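Local atomic coordinates of kelch domain-containing protein (Colletotrichum graminicola M1.001, PDB entry 5C86), a protein that probably oxidises alcohols at a copper site, as a fungal member of the galactose oxidase and glyoxal oxidase (AA5) family. Residues S77-A80 with I84-T87; C124-G129 with G187-A192; G129-I134 with N154-L159; R430-D435 with N448-Y453. One frame throughout, in Å; residues are numbered along the deposited sequence.

Contact 1: residues S77-A80 with I84-T87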
loop_
_atom_site.group_PDB
_atom_site.type_symbol
_atom_site.label_atom_id
_atom_site.label_comp_id
_atom_site.label_asym_id
_atom_site.label_seq_id
_atom_site.Cartn_x
_atom_site.Cartn_y
_atom_site.Cartn_z
ATOM N N SER A 77 4.959 -4.373 -6.263
ATOM C CA SER A 77 4.836 -5.371 -5.176
ATOM C C SER A 77 6.167 -5.612 -4.563
ATOM O O SER A 77 7.205 -5.398 -5.226
ATOM C CB SER A 77 4.287 -6.705 -5.641
ATOM O OG SER A 77 2.933 -6.613 -6.125
ATOM N N LEU A 78 6.201 -5.997 -3.278
ATOM C CA LEU A 78 7.402 -6.485 -2.632
ATOM C C LEU A 78 7.377 -7.976 -2.516
ATOM O O LEU A 78 6.409 -8.557 -2.107
ATOM C CB LEU A 78 7.566 -5.906 -1.266
ATOM C CG LEU A 78 8.155 -4.523 -1.282
ATOM C CD1 LEU A 78 7.123 -3.501 -1.757
ATOM C CD2 LEU A 78 8.659 -4.008 0.047
ATOM N N ASP A 79 8.436 -8.646 -2.934
ATOM C CA ASP A 79 8.458 -10.078 -2.924
ATOM C C ASP A 79 8.925 -10.647 -1.563
ATOM O O ASP A 79 9.130 -9.915 -0.611
ATOM C CB ASP A 79 9.333 -10.645 -4.106
ATOM C CG ASP A 79 10.803 -10.595 -3.874
ATOM O OD1 ASP A 79 11.362 -10.073 -2.868
ATOM O OD2 ASP A 79 11.500 -11.060 -4.875
ATOM N N ALA A 80 9.043 -11.986 -1.520
ATOM C CA ALA A 80 9.395 -12.669 -0.258
ATOM C C ALA A 80 10.697 -12.197 0.371
ATOM O O ALA A 80 10.871 -12.281 1.611
ATOM C CB ALA A 80 9.407 -14.130 -0.476
ATOM N N ILE A 84 11.705 -4.969 -4.455
ATOM C CA ILE A 84 10.590 -4.178 -5.037
ATOM C C ILE A 84 10.499 -4.480 -6.522
ATOM O O ILE A 84 11.443 -4.202 -7.268
ATOM C CB ILE A 84 10.780 -2.691 -4.797
ATOM C CG1 ILE A 84 11.044 -2.362 -3.342
ATOM C CG2 ILE A 84 9.574 -1.955 -5.370
ATOM C CD1 ILE A 84 11.574 -1.021 -3.119
ATOM N N ILE A 85 9.438 -5.130 -6.891
ATOM C CA ILE A 85 9.182 -5.525 -8.274
ATOM C C ILE A 85 8.188 -4.577 -8.907
ATOM O O ILE A 85 7.032 -4.484 -8.448
ATOM C CB ILE A 85 8.739 -6.962 -8.353
ATOM C CG1 ILE A 85 9.869 -7.950 -7.839
ATOM C CG2 ILE A 85 8.348 -7.352 -9.803
ATOM C CD1 ILE A 85 9.520 -9.424 -7.837
ATOM N N VAL A 86 8.586 -3.847 -9.970
ATOM C CA VAL A 86 7.792 -2.854 -10.619
ATOM C C VAL A 86 7.526 -3.281 -12.066
ATOM O O VAL A 86 8.465 -3.595 -12.791
ATOM C CB VAL A 86 8.470 -1.496 -10.508
ATOM C CG1 VAL A 86 7.719 -0.414 -11.189
ATOM C CG2 VAL A 86 8.725 -1.080 -9.062
ATOM N N THR A 87 6.282 -3.248 -12.478
ATOM C CA THR A 87 5.837 -3.803 -13.756
ATOM C C THR A 87 5.199 -2.734 -14.592
ATOM O O THR A 87 4.304 -2.010 -14.168
ATOM C CB THR A 87 4.856 -4.932 -13.581
ATOM O OG1 THR A 87 3.848 -4.646 -12.545
ATOM C CG2 THR A 87 5.550 -6.171 -13.187
#

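Contact 2: residues C124-G129 with G187-A192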
loop_
_atom_site.group_PDB
_atom_site.type_symbol
_atom_site.label_atom_id
_atom_site.label_comp_id
_atom_site.label_asym_id
_atom_site.label_seq_id
_atom_site.Cartn_x
_atom_site.Cartn_y
_atom_site.Cartn_z
ATOM N N CYS A 124 0.037 -7.884 -6.984
ATOM C CA CYS A 124 0.148 -8.314 -5.583
ATOM C C CYS A 124 0.953 -9.584 -5.443
ATOM O O CYS A 124 0.955 -10.464 -6.308
ATOM C CB CYS A 124 -1.258 -8.526 -4.981
ATOM S SG CYS A 124 -2.300 -9.825 -5.760
ATOM N N THR A 125 1.571 -9.714 -4.272
ATOM C CA THR A 125 2.333 -10.836 -3.870
ATOM C C THR A 125 1.380 -11.845 -3.304
ATOM O O THR A 125 0.652 -11.594 -2.336
ATOM C CB THR A 125 3.393 -10.454 -2.874
ATOM O OG1 THR A 125 4.248 -9.505 -3.472
ATOM C CG2 THR A 125 4.263 -11.631 -2.519
ATOM N N THR A 126 1.431 -13.096 -3.800
ATOM C CA THR A 126 0.511 -14.094 -3.334
ATOM C C THR A 126 1.099 -14.891 -2.147
ATOM O O THR A 126 2.271 -14.743 -1.794
ATOM C CB THR A 126 0.105 -15.114 -4.449
ATOM O OG1 THR A 126 1.247 -15.984 -4.672
ATOM C CG2 THR A 126 -0.214 -14.382 -5.698
ATOM N N SER A 127 0.259 -15.748 -1.603
ATOM C CA SER A 127 0.691 -16.631 -0.498
ATOM C C SER A 127 1.870 -17.520 -0.891
ATOM O O SER A 127 2.605 -18.025 -0.052
ATOM C CB SER A 127 -0.447 -17.464 -0.032
ATOM O OG SER A 127 -0.931 -18.397 -1.030
ATOM N N GLU A 128 2.015 -17.773 -2.191
ATOM C CA GLU A 128 3.150 -18.535 -2.741
ATOM C C GLU A 128 4.373 -17.752 -3.019
ATOM O O GLU A 128 5.390 -18.291 -3.488
ATOM C CB GLU A 128 2.708 -19.304 -4.025
ATOM C CG GLU A 128 1.579 -20.240 -3.798
ATOM C CD GLU A 128 1.136 -21.001 -5.087
ATOM O OE1 GLU A 128 1.236 -20.403 -6.190
ATOM O OE2 GLU A 128 0.635 -22.182 -4.948
ATOM N N GLY A 129 4.326 -16.427 -2.792
ATOM C CA GLY A 129 5.390 -15.583 -3.116
ATOM C C GLY A 129 5.445 -15.198 -4.616
ATOM O O GLY A 129 6.370 -14.497 -5.026
ATOM N N GLY A 187 -3.172 -19.231 -2.573
ATOM C CA GLY A 187 -2.910 -18.625 -3.850
ATOM C C GLY A 187 -4.072 -17.854 -4.387
ATOM O O GLY A 187 -4.009 -17.458 -5.538
ATOM N N SER A 188 -5.108 -17.615 -3.604
ATOM C CA SER A 188 -6.252 -16.887 -4.010
ATOM C C SER A 188 -5.945 -15.355 -3.954
ATOM O O SER A 188 -5.075 -14.938 -3.192
ATOM C CB SER A 188 -7.440 -17.201 -3.182
ATOM O OG SER A 188 -7.266 -16.692 -1.864
ATOM N N VAL A 189 -6.702 -14.603 -4.718
ATOM C CA VAL A 189 -6.667 -13.130 -4.730
ATOM C C VAL A 189 -8.082 -12.650 -4.788
ATOM O O VAL A 189 -8.831 -13.009 -5.721
ATOM C CB VAL A 189 -5.813 -12.574 -5.841
ATOM C CG1 VAL A 189 -5.946 -11.027 -5.872
ATOM C CG2 VAL A 189 -4.376 -12.956 -5.763
ATOM N N LEU A 190 -8.523 -11.839 -3.835
ATOM C CA LEU A 190 -9.763 -11.200 -3.918
ATOM C C LEU A 190 -9.630 -9.881 -4.658
ATOM O O LEU A 190 -8.821 -9.030 -4.220
ATOM C CB LEU A 190 -10.384 -10.922 -2.566
ATOM C CG LEU A 190 -11.686 -10.148 -2.531
ATOM C CD1 LEU A 190 -12.765 -10.986 -3.204
ATOM C CD2 LEU A 190 -12.116 -9.765 -1.137
ATOM N N GLN A 191 -10.412 -9.685 -5.715
ATOM C CA GLN A 191 -10.625 -8.323 -6.258
ATOM C C GLN A 191 -11.802 -7.720 -5.619
ATOM O O GLN A 191 -12.940 -8.109 -5.838
ATOM C CB GLN A 191 -10.743 -8.392 -7.763
ATOM C CG GLN A 191 -11.301 -7.155 -8.423
ATOM C CD GLN A 191 -12.778 -7.241 -8.714
ATOM O OE1 GLN A 191 -13.347 -8.335 -8.920
ATOM N NE2 GLN A 191 -13.465 -6.061 -8.666
ATOM N N ALA A 192 -11.560 -6.835 -4.652
ATOM C CA ALA A 192 -12.540 -6.235 -3.799
ATOM C C ALA A 192 -13.278 -5.036 -4.358
ATOM O O ALA A 192 -14.233 -4.553 -3.782
ATOM C CB ALA A 192 -11.924 -5.939 -2.414
HETATM O O HOH W 1 -2.539 -15.654 -2.259
#

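Contact 3: residues G129-I134 with N154-L159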
loop_
_atom_site.group_PDB
_atom_site.type_symbol
_atom_site.label_atom_id
_atom_site.label_comp_id
_atom_site.label_asym_id
_atom_site.label_seq_id
_atom_site.Cartn_x
_atom_site.Cartn_y
_atom_site.Cartn_z
ATOM N N GLY A 129 4.326 -16.427 -2.792
ATOM C CA GLY A 129 5.390 -15.583 -3.116
ATOM C C GLY A 129 5.445 -15.198 -4.616
ATOM O O GLY A 129 6.370 -14.497 -5.026
ATOM N N LYS A 130 4.407 -15.535 -5.326
ATOM C CA LYS A 130 4.350 -15.164 -6.751
ATOM C C LYS A 130 3.782 -13.771 -6.866
ATOM O O LYS A 130 3.254 -13.239 -5.892
ATOM C CB LYS A 130 3.509 -16.186 -7.540
ATOM C CG LYS A 130 4.229 -17.522 -7.592
ATOM C CD LYS A 130 3.441 -18.496 -8.431
ATOM C CE LYS A 130 4.225 -19.804 -8.506
ATOM N NZ LYS A 130 3.379 -20.855 -9.131
ATOM N N ILE A 131 3.914 -13.169 -8.043
ATOM C CA ILE A 131 3.408 -11.788 -8.276
ATOM C C ILE A 131 2.293 -11.843 -9.295
ATOM O O ILE A 131 2.558 -12.227 -10.481
ATOM C CB ILE A 131 4.442 -10.787 -8.744
ATOM C CG1 ILE A 131 5.753 -10.779 -7.972
ATOM C CG2 ILE A 131 3.800 -9.446 -8.901
ATOM C CD1 ILE A 131 5.667 -10.539 -6.476
ATOM N N PHE A 132 1.074 -11.546 -8.909
ATOM C CA PHE A 132 -0.128 -11.610 -9.793
ATOM C C PHE A 132 -0.419 -10.216 -10.268
ATOM O O PHE A 132 -0.463 -9.265 -9.429
ATOM C CB PHE A 132 -1.306 -12.177 -9.030
ATOM C CG PHE A 132 -2.605 -12.176 -9.733
ATOM C CD1 PHE A 132 -2.817 -12.964 -10.868
ATOM C CD2 PHE A 132 -3.635 -11.340 -9.299
ATOM C CE1 PHE A 132 -4.090 -13.043 -11.434
ATOM C CE2 PHE A 132 -4.893 -11.371 -9.928
ATOM C CZ PHE A 132 -5.124 -12.224 -10.999
ATOM N N VAL A 133 -0.652 -10.068 -11.578
ATOM C CA VAL A 133 -1.124 -8.752 -12.096
ATOM C C VAL A 133 -2.367 -8.956 -12.926
ATOM O O VAL A 133 -2.545 -10.030 -13.569
ATOM C CB VAL A 133 -0.072 -7.988 -12.927
ATOM C CG1 VAL A 133 1.244 -7.793 -12.200
ATOM C CG2 VAL A 133 0.278 -8.712 -14.221
ATOM N N ILE A 134 -3.221 -7.928 -12.935
ATOM C CA ILE A 134 -4.375 -7.970 -13.779
ATOM C C ILE A 134 -4.812 -6.559 -14.117
ATOM O O ILE A 134 -4.627 -5.616 -13.343
ATOM C CB ILE A 134 -5.513 -8.818 -13.160
ATOM C CG1 ILE A 134 -6.598 -9.198 -14.219
ATOM C CG2 ILE A 134 -6.151 -8.112 -11.939
ATOM C CD1 ILE A 134 -7.543 -10.258 -13.762
ATOM N N ASN A 154 11.939 -16.909 -12.895
ATOM C CA ASN A 154 11.840 -15.656 -13.693
ATOM C C ASN A 154 10.936 -15.801 -14.905
ATOM O O ASN A 154 11.362 -15.468 -16.024
ATOM C CB ASN A 154 13.246 -15.149 -14.058
ATOM C CG ASN A 154 13.302 -13.776 -14.770
ATOM O OD1 ASN A 154 12.581 -12.792 -14.538
ATOM N ND2 ASN A 154 14.238 -13.706 -15.690
ATOM N N THR A 155 9.740 -16.315 -14.691
ATOM C CA THR A 155 8.757 -16.516 -15.741
ATOM C C THR A 155 7.450 -15.829 -15.409
ATOM O O THR A 155 7.049 -15.832 -14.241
ATOM C CB THR A 155 8.406 -17.997 -15.954
ATOM O OG1 THR A 155 7.797 -18.544 -14.756
ATOM C CG2 THR A 155 9.644 -18.776 -16.315
ATOM N N TRP A 156 6.785 -15.298 -16.434
ATOM C CA TRP A 156 5.392 -14.872 -16.398
ATOM C C TRP A 156 4.549 -15.874 -17.137
ATOM O O TRP A 156 4.961 -16.286 -18.282
ATOM C CB TRP A 156 5.233 -13.523 -17.079
ATOM C CG TRP A 156 5.788 -12.335 -16.305
ATOM C CD1 TRP A 156 6.954 -11.756 -16.419
ATOM C CD2 TRP A 156 5.083 -11.629 -15.238
ATOM N NE1 TRP A 156 7.098 -10.668 -15.574
ATOM C CE2 TRP A 156 5.958 -10.570 -14.826
ATOM C CE3 TRP A 156 3.816 -11.755 -14.665
ATOM C CZ2 TRP A 156 5.595 -9.674 -13.778
ATOM C CZ3 TRP A 156 3.469 -10.870 -13.634
ATOM C CH2 TRP A 156 4.344 -9.844 -13.250
ATOM N N THR A 157 3.432 -16.271 -16.608
ATOM C CA THR A 157 2.510 -17.201 -17.228
ATOM C C THR A 157 1.104 -16.548 -17.248
ATOM O O THR A 157 0.607 -16.093 -16.204
ATOM C CB THR A 157 2.525 -18.501 -16.424
ATOM O OG1 THR A 157 3.899 -18.899 -16.230
ATOM C CG2 THR A 157 1.747 -19.603 -17.153
ATOM N N LYS A 158 0.436 -16.501 -18.406
ATOM C CA LYS A 158 -0.938 -16.144 -18.492
ATOM C C LYS A 158 -1.808 -17.133 -17.846
ATOM O O LYS A 158 -1.565 -18.345 -17.905
ATOM C CB LYS A 158 -1.382 -15.946 -19.970
ATOM C CG LYS A 158 -0.589 -14.836 -20.602
ATOM C CD LYS A 158 -1.036 -14.423 -21.982
ATOM C CE LYS A 158 -0.680 -15.557 -22.959
ATOM N NZ LYS A 158 -0.620 -14.877 -24.270
ATOM N N LEU A 159 -2.869 -16.667 -17.179
ATOM C CA LEU A 159 -3.748 -17.539 -16.506
ATOM C C LEU A 159 -5.097 -17.471 -17.237
ATOM O O LEU A 159 -5.890 -16.523 -17.081
ATOM C CB LEU A 159 -3.916 -17.100 -15.063
ATOM C CG LEU A 159 -2.637 -17.279 -14.238
ATOM C CD1 LEU A 159 -2.714 -16.463 -12.911
ATOM C CD2 LEU A 159 -2.332 -18.766 -13.971
#

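Contact 4: residues R430-D435 with N448-Y453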
loop_
_atom_site.group_PDB
_atom_site.type_symbol
_atom_site.label_atom_id
_atom_site.label_comp_id
_atom_site.label_asym_id
_atom_site.label_seq_id
_atom_site.Cartn_x
_atom_site.Cartn_y
_atom_site.Cartn_z
ATOM N N ARG A 430 -0.637 -4.778 4.886
ATOM C CA ARG A 430 -1.611 -5.428 5.730
ATOM C C ARG A 430 -1.101 -5.472 7.118
ATOM O O ARG A 430 0.107 -5.481 7.372
ATOM C CB ARG A 430 -1.891 -6.854 5.208
ATOM C CG ARG A 430 -0.706 -7.783 5.169
ATOM C CD ARG A 430 -1.075 -9.211 4.792
ATOM N NE ARG A 430 -1.652 -9.228 3.443
ATOM C CZ ARG A 430 -2.534 -10.133 2.967
ATOM N NH1 ARG A 430 -2.870 -11.243 3.691
ATOM N NH2 ARG A 430 -2.997 -9.959 1.746
ATOM N N ARG A 431 -2.012 -5.548 8.056
ATOM C CA ARG A 431 -1.683 -5.644 9.470
ATOM C C ARG A 431 -2.183 -6.976 10.073
ATOM O O ARG A 431 -3.314 -7.385 9.817
ATOM C CB ARG A 431 -2.366 -4.559 10.254
ATOM C CG ARG A 431 -2.319 -4.707 11.765
ATOM C CD ARG A 431 -2.891 -3.465 12.460
ATOM N NE ARG A 431 -3.093 -3.655 13.923
ATOM C CZ ARG A 431 -4.102 -4.302 14.459
ATOM N NH1 ARG A 431 -5.082 -4.793 13.712
ATOM N NH2 ARG A 431 -4.182 -4.387 15.758
ATOM N N ILE A 432 -1.329 -7.583 10.850
ATOM C CA ILE A 432 -1.570 -8.774 11.646
ATOM C C ILE A 432 -1.379 -8.410 13.112
ATOM O O ILE A 432 -0.270 -8.140 13.538
ATOM C CB ILE A 432 -0.613 -9.873 11.200
ATOM C CG1 ILE A 432 -0.991 -10.293 9.754
ATOM C CG2 ILE A 432 -0.568 -11.055 12.224
ATOM C CD1 ILE A 432 0.131 -11.100 9.109
ATOM N N PRO A 433 -2.434 -8.432 13.916
ATOM C CA PRO A 433 -2.226 -8.284 15.369
ATOM C C PRO A 433 -1.620 -9.527 15.920
ATOM O O PRO A 433 -1.796 -10.616 15.364
ATOM C CB PRO A 433 -3.629 -8.105 15.922
ATOM C CG PRO A 433 -4.492 -8.769 14.956
ATOM C CD PRO A 433 -3.830 -8.720 13.601
ATOM N N LEU A 434 -0.819 -9.382 16.977
ATOM C CA LEU A 434 -0.139 -10.531 17.574
ATOM C C LEU A 434 -0.261 -10.492 19.083
ATOM O O LEU A 434 0.063 -9.526 19.667
ATOM C CB LEU A 434 1.340 -10.529 17.243
ATOM C CG LEU A 434 1.748 -10.558 15.755
ATOM C CD1 LEU A 434 3.190 -10.171 15.630
ATOM C CD2 LEU A 434 1.624 -11.944 15.214
ATOM N N ASP A 435 -0.691 -11.599 19.679
ATOM C CA ASP A 435 -0.756 -11.681 21.155
ATOM C C ASP A 435 0.579 -12.229 21.660
ATOM O O ASP A 435 1.028 -13.234 21.141
ATOM C CB ASP A 435 -1.802 -12.741 21.518
ATOM C CG ASP A 435 -3.240 -12.398 21.141
ATOM O OD1 ASP A 435 -3.579 -11.209 21.206
ATOM O OD2 ASP A 435 -4.054 -13.379 20.897
ATOM N N ASN A 448 3.732 -15.677 17.861
ATOM C CA ASN A 448 3.968 -16.560 16.735
ATOM C C ASN A 448 3.417 -15.884 15.481
ATOM O O ASN A 448 2.296 -15.360 15.447
ATOM C CB ASN A 448 3.204 -17.886 16.877
ATOM C CG ASN A 448 3.695 -18.797 17.947
ATOM O OD1 ASN A 448 4.751 -18.611 18.597
ATOM N ND2 ASN A 448 2.942 -19.876 18.098
ATOM N N VAL A 449 4.151 -16.053 14.398
ATOM C CA VAL A 449 3.660 -15.625 13.084
ATOM C C VAL A 449 2.464 -16.502 12.688
ATOM O O VAL A 449 2.576 -17.688 12.935
ATOM C CB VAL A 449 4.744 -15.740 12.058
ATOM C CG1 VAL A 449 4.218 -15.437 10.673
ATOM C CG2 VAL A 449 5.864 -14.778 12.398
ATOM N N PRO A 450 1.402 -15.962 12.091
ATOM C CA PRO A 450 0.322 -16.787 11.644
ATOM C C PRO A 450 0.813 -17.989 10.794
ATOM O O PRO A 450 1.737 -17.907 10.033
ATOM C CB PRO A 450 -0.495 -15.852 10.770
ATOM C CG PRO A 450 -0.284 -14.494 11.438
ATOM C CD PRO A 450 1.109 -14.524 11.891
ATOM N N ASN A 451 0.103 -19.138 10.978
ATOM C CA ASN A 451 0.476 -20.265 10.161
ATOM C C ASN A 451 0.073 -20.254 8.723
ATOM O O ASN A 451 0.678 -20.971 7.918
ATOM C CB ASN A 451 -0.126 -21.495 10.828
ATOM C CG ASN A 451 0.829 -22.148 11.744
ATOM O OD1 ASN A 451 1.908 -22.623 11.343
ATOM N ND2 ASN A 451 0.426 -22.203 13.033
ATOM N N ASP A 452 -0.862 -19.435 8.319
ATOM C CA ASP A 452 -1.377 -19.463 6.978
ATOM C C ASP A 452 -0.677 -18.342 6.182
ATOM O O ASP A 452 -0.772 -17.137 6.538
ATOM C CB ASP A 452 -2.884 -19.172 7.026
ATOM C CG ASP A 452 -3.593 -19.585 5.754
ATOM O OD1 ASP A 452 -3.113 -19.285 4.660
ATOM O OD2 ASP A 452 -4.659 -20.267 5.893
ATOM N N TYR A 453 -0.027 -18.735 5.097
ATOM C CA TYR A 453 0.640 -17.783 4.230
ATOM C C TYR A 453 -0.317 -16.877 3.500
ATOM O O TYR A 453 0.180 -15.884 2.943
ATOM C CB TYR A 453 1.581 -18.451 3.223
ATOM C CG TYR A 453 2.871 -18.915 3.826
ATOM C CD1 TYR A 453 3.911 -18.084 4.131
ATOM C CD2 TYR A 453 3.077 -20.288 4.086
ATOM C CE1 TYR A 453 5.080 -18.529 4.693
ATOM C CE2 TYR A 453 4.268 -20.712 4.617
ATOM C CZ TYR A 453 5.263 -19.890 4.906
ATOM O OH TYR A 453 6.443 -20.283 5.517
HETATM O O HOH W 2 1.293 -14.357 18.613
#

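Contact 1: residues S77-A80 with I84-T87
Ser77 and Ile85 grip each other through two backbone hydrogen bonds, forming an antiparallel hydrogen-bonded pair. Ile85 N donates to Ser77 O over 2.8 Å, and the return bond, from Ser77 N to Ile85 O, is slightly longer at 3.0 Å. This is the tight end of the contact. Next along comes the non-hydrogen-bonded pair of Leu78 and Ile84, whose CA atoms are 4.6 Å apart. Their side chains lie alongside each other and point the same way, but meet only lightly, Leu78 CG to Ile84 CG1 being 4.2 Å. Ile84 CG1 stands anti to its own carbonyl carbon (chi1 -52°), which brings this branch beside the leucine.

The looser end is where the first strand gives way to the turn. Asp79 crosses Ile85 at about a right angle, and its OD2 is 3.9 Å from Ile85 CD1. That carboxylate is committed elsewhere, in a salt bridge with Arg83, while the chain runs on to the partly exposed Ala80.

The hairpin opens a four-stranded propeller blade, continued by strands 95-98 and 109-111. On one face Ser77 and Ile85 pack against Ile131 of strand 131-134; on the other, Leu78 meets Val418 and Ala420 of strand 412-422.

Contact 2: residues C124-G129 with G187-A192
A hairpin turn of the kelch propeller docks here on the start of a strand in another blade: Ser127, in the type I turn Thr126-Gly129, meets Gly187 at the head of strand 188-191. Gly187 N donates to Ser127 OG over 2.8 Å, though the bond is bent to 133° at the hydrogen. A chi1 of 65° sets the serine oxygen between its own backbone N and carbonyl carbon, and from there it meets the glycine N. A water makes a second link, accepting from Ser127 N at 2.9 Å and donating to Ser188 O at 2.8 Å.

The turn is braced from within. Gly129 N closes it onto Thr126 O, and Thr126 OG1 accepts from Glu128 N at 3.2 Å, making an ST turn; the same oxygen also serves Lys130 N.

Further along the two segments, the contact is apolar. Cys124 SG faces the fork of Val189, 3.8 Å from both CG1 and CG2, and Thr126 CG2 makes a looser approach to the CG2 methyl. Leu181 and Phe132 line the same place.

Chemically, segments 124-129 and 187-192 are joined by one direct bond and one water bridge at the turn, without merging their sheets, and Thr125 O adds a bond to Ser183 OG of the same second blade. The sulfur of Cys124, by contrast, makes an apolar contact with both methyls of Val189.

Contact 3: residues G129-I134 with N154-L159
Within one four-stranded kelch blade, Trp156 on strand 155-158, at one edge of the blade, reaches back over a neighbouring strand to touch Ile131 and Val133. The two backbones are not partners: strand 147-150 runs between them, and the CA atoms of Ile131 and Trp156 are 8.9 Å apart. The six-membered end of the indole bridges the gap. Its CZ3 comes to 3.6 Å from Ile131 O, while both methyls of Val133 press on the same end, CG1 lying 3.9 Å from Trp156 CH2 and CG2 equally far from CZ3. Val133 and the tryptophan cross at about a right angle, and Ile131 CG2 adds a lighter touch on CH2. Trp156 CG stands anti to its carbonyl carbon (chi1 -72°), which swings the ring inward across the middle strand.

Successive residues of a strand face opposite ways, and this blade uses both of its faces. On the one carrying Trp156, the indole also meets the ring of Tyr149, and its NE1 makes weak hydrogen bonds to Ser112 O and Thr95 OG1. Just before it, Asn154 and Thr155 both face Asp150 in a G1 beta bulge, at the tight connection between strands 147-150 and 155-158.

On the other face Phe132 and Leu159 meet. Leu159 CD1 lies at the edge of the phenyl ring, near its plane, 4.0 Å from Phe132 CE1. Val148 of the intervening strand also touches the leucine. The side chain of Val133 lies about 11 Å from that of Tyr120, a copper-binding residue, although this model holds no metal.

Contact 4: residues R430-D435 with N448-Y453
Segments 430-435 and 448-453 lie too far apart to pair directly, their CA atoms 7.3 Å apart at Leu434 and Asn448 and 8.2 Å apart at Ile432 and Pro450. Strands 431-438 and 444-448 form an antiparallel pair in the early set domain at the C-terminal end of the protein, and here the second segment, which is irregular, peels off its partner. A water joins the two backbones: it accepts from Asn448 N at 2.9 Å and donates to Asp435 O at 2.8 Å.

Beyond the water, side chains take over. Ile432 and Leu434, two residues apart, both point at the departing backbone. Ile432 CG2 lies anti to the backbone N, and this branch rather than the longer arm makes the closest approach, 3.5 Å to Pro450 CG. The isoleucine and the proline ring cross obliquely, and Ile432 CD1 also reaches the same ring carbon at 4.1 Å. Leu434 puts its CD2 methyl 3.5 Å from Asn448 O and a looser 4.2 Å from Pro450 CD. On the strand's other flank, Met415 of strand 412-422 covers both Ile432 and Leu434, while Arg430 and Arg431 bond to the main chain at Ser183 and Tyr229, in strands 181-183 and 225-230 of the propeller.

The chemistry fits the parting of the two backbones. Pro450 has no N-H to offer a neighbouring strand, and it meets Ile432 and Leu434 through its ring carbons; the contact passes from a water-mediated backbone link to plain van der Waals packing.

Contacts 1, 2 and 3 cluster in the propeller, their centres about 11 to 13 Å apart, and they touch one another. Contact 1 comes first along the chain, within one blade. Contact 2 opens at 124 in the next blade and closes at 192 in the one after; contact 3, sharing Gly129, lies between its segments. The two draw on adjacent strands, 122-125 and 131-134. Leu78 O to Thr125 OG1 links contact 1 to contact 2, and Thr87 packs on Trp156 of contact 3. Contact 4, last in sequence, belongs to the early set domain, its centre about 25 Å from that of contact 3, yet Tyr453 O touches Ser127 CB of contact 2, where the domain meets the propeller.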